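Local coordinates for protein putative oxidoreductase (Yersinia pestis, PDB 3KUX) that is probably an NAD(P)-dependent oxidoreductase, pairing a Rossmann-type nucleotide-binding domain with a C-terminal alpha/beta domain, though its substrate is not established, at residues A[248-253]-A[280-285]; A[13-18]-A[36-41]. All blocks are in the same frame, centred on the assembly; numbering follows the deposited sequence.

In the fold
Interactions 1 and 2 sit in different domains on opposite sides of the chain's centre, their own centres about 42 Å apart, and share no strand or helix. Interaction 1 pairs two antiparallel strands near one border of the large mixed sheet in the C-terminal alpha/beta domain; one face is buried, while the other is more exposed. Interaction 2 is smaller but more buried, and lies where two parallel strands of the Rossmann domain finish and the chain turns into a helix. The chemistry follows the place: a regular backbone ladder with apolar cover in 248-253/280-285, against weak bonds, serine hydroxyls and a bridging water at the strand ends of 13-18/36-41.

Interaction 1: residues A[248-253]-A[280-285]; sequences GSYIKF and GIVTLS
Tyr250 and Val282 meet on the buried face of an antiparallel ladder, their side chains crossing obliquely with CD1 of Tyr250 3.7 Å from CG2 of Val282. The tyrosine ring swings across to the neighbouring strand because its CG stands anti to the backbone N (chi1 178°), and its CE1 reaches over Gly280, 4.1 Å from that residue's CA. The same Gly280 CA lies 3.3 Å from Ile251 O. Beyond the ring, a water in the ring plane joins Tyr250 OH to Gly280 N, 2.7 Å from each of these two atoms. Thr135, Leu136 and Leu139 of helix 131-142 cover the same tyrosine, and Leu295 of strand 290-295 touches both it and Val282.

The opposite face carries Ser249, Ile251, Ile281 and Thr283, whose backbones form the hydrogen-bonded pairs. Ile281 N gives to Ile251 O at 3.0 Å and Ile251 N returns a bond to Ile281 O at 3.3 Å, while Thr283 N bonds to Ser249 O at 2.9 Å, with 167° at the hydrogen. Ser249 OG turns to His244 on the adjoining strand.

With the strand axes at 171°, the backbone bonds set the register; the Tyr250-Val282 contact adds apolar packing on the face where helix 131-142 covers Tyr250, and the water ties the phenol to the start of segment 280-285.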
# COMPACT_ATOMS: atom_id res chain seq x y z
N GLY A 248 20.35 -17.59 -9.87
CA GLY A 248 19.45 -18.28 -8.95
C GLY A 248 18.03 -17.79 -8.97
O GLY A 248 17.65 -16.96 -9.80
N SER A 249 17.24 -18.29 -8.03
CA SER A 249 15.83 -17.96 -7.97
C SER A 249 15.35 -17.87 -6.53
O SER A 249 16.00 -18.39 -5.62
CB SER A 249 15.01 -19.01 -8.73
OG SER A 249 15.46 -19.18 -10.06
N TYR A 250 14.22 -17.20 -6.35
CA TYR A 250 13.58 -17.08 -5.04
C TYR A 250 12.08 -17.30 -5.21
O TYR A 250 11.43 -16.58 -5.96
CB TYR A 250 13.86 -15.71 -4.45
CG TYR A 250 13.22 -15.42 -3.11
CD1 TYR A 250 13.63 -16.09 -1.96
CD2 TYR A 250 12.23 -14.45 -2.98
CE1 TYR A 250 13.05 -15.81 -0.72
CE2 TYR A 250 11.65 -14.16 -1.76
CZ TYR A 250 12.07 -14.85 -0.63
OH TYR A 250 11.49 -14.58 0.59
N ILE A 251 11.54 -18.31 -4.54
CA ILE A 251 10.10 -18.52 -4.51
C ILE A 251 9.59 -18.38 -3.08
O ILE A 251 10.09 -19.05 -2.17
CB ILE A 251 9.68 -19.92 -5.07
CG1 ILE A 251 10.01 -20.04 -6.56
CG2 ILE A 251 8.20 -20.15 -4.88
CD1 ILE A 251 11.38 -20.57 -6.85
N LYS A 252 8.59 -17.52 -2.88
CA LYS A 252 7.98 -17.39 -1.56
C LYS A 252 6.47 -17.57 -1.56
O LYS A 252 5.77 -17.06 -2.44
CB LYS A 252 8.32 -16.04 -0.91
CG LYS A 252 7.47 -15.77 0.34
CD LYS A 252 8.24 -15.06 1.44
CE LYS A 252 7.72 -15.45 2.82
NZ LYS A 252 6.23 -15.34 2.92
N PHE A 253 5.97 -18.29 -0.54
CA PHE A 253 4.53 -18.51 -0.35
C PHE A 253 3.96 -17.75 0.85
O PHE A 253 4.68 -17.33 1.74
CB PHE A 253 4.25 -19.99 -0.19
CG PHE A 253 4.20 -20.74 -1.48
CD1 PHE A 253 2.98 -21.07 -2.06
CD2 PHE A 253 5.37 -21.11 -2.13
CE1 PHE A 253 2.92 -21.78 -3.26
CE2 PHE A 253 5.32 -21.81 -3.33
CZ PHE A 253 4.09 -22.15 -3.90
N GLY A 280 10.65 -18.46 2.42
CA GLY A 280 10.79 -18.82 1.02
C GLY A 280 12.09 -19.57 0.84
O GLY A 280 12.81 -19.81 1.80
N ILE A 281 12.39 -19.93 -0.40
CA ILE A 281 13.54 -20.78 -0.69
C ILE A 281 14.41 -20.18 -1.78
O ILE A 281 13.91 -19.78 -2.83
CB ILE A 281 13.09 -22.18 -1.12
CG1 ILE A 281 12.51 -22.93 0.08
CG2 ILE A 281 14.25 -22.95 -1.75
CD1 ILE A 281 11.74 -24.16 -0.29
N VAL A 282 15.72 -20.13 -1.54
CA VAL A 282 16.64 -19.65 -2.56
C VAL A 282 17.34 -20.82 -3.26
O VAL A 282 17.77 -21.78 -2.62
CB VAL A 282 17.69 -18.68 -1.98
CG1 VAL A 282 18.65 -18.24 -3.08
CG2 VAL A 282 17.00 -17.48 -1.35
N THR A 283 17.44 -20.73 -4.58
CA THR A 283 18.13 -21.76 -5.35
C THR A 283 19.28 -21.13 -6.11
O THR A 283 19.08 -20.21 -6.91
CB THR A 283 17.19 -22.42 -6.36
OG1 THR A 283 16.06 -22.97 -5.68
CG2 THR A 283 17.92 -23.51 -7.12
N LEU A 284 20.50 -21.62 -5.86
CA LEU A 284 21.68 -21.03 -6.48
C LEU A 284 22.46 -22.04 -7.30
O LEU A 284 22.55 -23.21 -6.95
CB LEU A 284 22.58 -20.41 -5.42
CG LEU A 284 21.91 -19.36 -4.54
CD1 LEU A 284 22.88 -18.87 -3.47
CD2 LEU A 284 21.38 -18.21 -5.38
N SER A 285 23.01 -21.56 -8.41
CA SER A 285 23.89 -22.35 -9.24
C SER A 285 25.32 -21.98 -8.89
O SER A 285 25.75 -20.86 -9.16
CB SER A 285 23.63 -22.05 -10.72
OG SER A 285 24.30 -22.98 -11.56
O HOH W 1 11.87 -16.08 2.79

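Interaction 2: residues A[13-18]-A[36-41]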
# COMPACT_ATOMS: atom_id res chain seq x y z
N LEU A 13 -10.03 10.51 10.02
CA LEU A 13 -11.32 10.78 9.40
C LEU A 13 -12.18 9.53 9.23
O LEU A 13 -11.92 8.69 8.36
CB LEU A 13 -11.13 11.48 8.05
CG LEU A 13 -11.04 13.01 8.08
CD1 LEU A 13 -10.20 13.50 9.24
CD2 LEU A 13 -10.51 13.54 6.76
N GLY A 14 -13.21 9.40 10.06
CA GLY A 14 -14.12 8.27 9.99
C GLY A 14 -13.58 7.03 10.68
O GLY A 14 -12.40 6.99 11.04
N TYR A 15 -14.43 6.03 10.86
CA TYR A 15 -14.00 4.77 11.46
C TYR A 15 -14.34 3.58 10.57
O TYR A 15 -14.96 2.61 11.02
CB TYR A 15 -14.60 4.59 12.86
CG TYR A 15 -13.74 3.73 13.77
CD1 TYR A 15 -12.72 4.30 14.52
CD2 TYR A 15 -13.93 2.36 13.85
CE1 TYR A 15 -11.93 3.52 15.35
CE2 TYR A 15 -13.13 1.58 14.67
CZ TYR A 15 -12.14 2.16 15.41
OH TYR A 15 -11.35 1.39 16.23
N GLY A 16 -13.93 3.67 9.31
CA GLY A 16 -14.13 2.58 8.37
C GLY A 16 -13.22 1.41 8.68
O GLY A 16 -12.51 1.41 9.69
N TYR A 17 -13.25 0.40 7.82
CA TYR A 17 -12.41 -0.77 7.98
C TYR A 17 -10.92 -0.39 8.07
O TYR A 17 -10.15 -1.03 8.78
CB TYR A 17 -12.63 -1.75 6.83
CG TYR A 17 -11.65 -2.89 6.84
CD1 TYR A 17 -11.93 -4.06 7.55
CD2 TYR A 17 -10.45 -2.81 6.16
CE1 TYR A 17 -11.03 -5.11 7.57
CE2 TYR A 17 -9.54 -3.86 6.17
CZ TYR A 17 -9.84 -5.01 6.88
OH TYR A 17 -8.95 -6.05 6.89
N ALA A 18 -10.54 0.66 7.34
CA ALA A 18 -9.15 1.09 7.31
C ALA A 18 -8.73 1.80 8.60
O ALA A 18 -7.65 1.53 9.13
CB ALA A 18 -8.89 1.97 6.10
N ALA A 36 -5.26 12.61 18.42
CA ALA A 36 -6.05 13.60 19.13
C ALA A 36 -7.55 13.33 19.01
O ALA A 36 -8.26 13.27 20.02
CB ALA A 36 -5.72 15.00 18.64
N GLY A 37 -8.03 13.16 17.79
CA GLY A 37 -9.46 12.97 17.57
C GLY A 37 -9.84 12.17 16.33
O GLY A 37 -9.04 12.02 15.41
N VAL A 38 -11.06 11.67 16.33
CA VAL A 38 -11.59 10.93 15.19
C VAL A 38 -13.00 11.42 14.89
O VAL A 38 -13.82 11.57 15.80
CB VAL A 38 -11.67 9.42 15.50
CG1 VAL A 38 -12.16 8.66 14.27
CG2 VAL A 38 -10.32 8.91 15.96
N SER A 39 -13.28 11.68 13.61
CA SER A 39 -14.62 12.09 13.19
C SER A 39 -15.43 10.87 12.79
O SER A 39 -14.97 10.05 12.00
CB SER A 39 -14.54 13.10 12.04
OG SER A 39 -13.84 12.57 10.93
N SER A 40 -16.64 10.75 13.32
CA SER A 40 -17.46 9.58 13.06
C SER A 40 -18.94 9.77 13.39
O SER A 40 -19.30 10.62 14.22
CB SER A 40 -16.92 8.37 13.83
OG SER A 40 -17.74 7.23 13.66
N SER A 41 -19.79 8.99 12.74
CA SER A 41 -21.23 9.02 12.99
C SER A 41 -21.58 8.32 14.30
O SER A 41 -22.26 8.89 15.15
CB SER A 41 -22.00 8.38 11.83
OG SER A 41 -21.93 9.18 10.67
O HOH W 2 -17.73 6.42 10.89
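Leu13 and Ser39 form a parallel bridge at the C-terminal ends of the two strands of the first beta-alpha-beta unit of the Rossmann fold, where strand 8-13 gives way to the glycine-bearing turn before helix 17-28 and strand 33-39 ends beside it. In this family that turn and the end of the second strand commonly border the dinucleotide site, so a similar role is probable here.

The packed part is the buried side. Ser39 OG, with chi1 at 58°, lies between its own backbone N and carbonyl carbon, which brings it alongside Leu13: 3.4 Å from Leu13 CA and 4.0 Å from Leu13 CG. The same hydroxyl takes a weak bond from Gly14 N (3.3 Å, 140° at the hydrogen). Leu62 of helix 59-64 packs against both Leu13 and Ser39. Next to it, Val38 CG1, anti to its backbone N, rests 3.6 Å from Gly14 O and approaches the edge of the Tyr15 ring near its plane. Gly14 O is also bound by Ser19 OG of helix 17-28, and Tyr15 OH by Asp49.

The contact is looser past the strand ends. Gly14 has a positive phi (81°) in the turn leading to helix 17-28, and Tyr15 CB comes no nearer than 4.2 Å to Ser40 OG, which also makes a weak bond with Asp42 O. Here a water bridges the two segments: it accepts a weak bond from Tyr15 N, and its oxygen lies 2.9 Å from Ser40 OG.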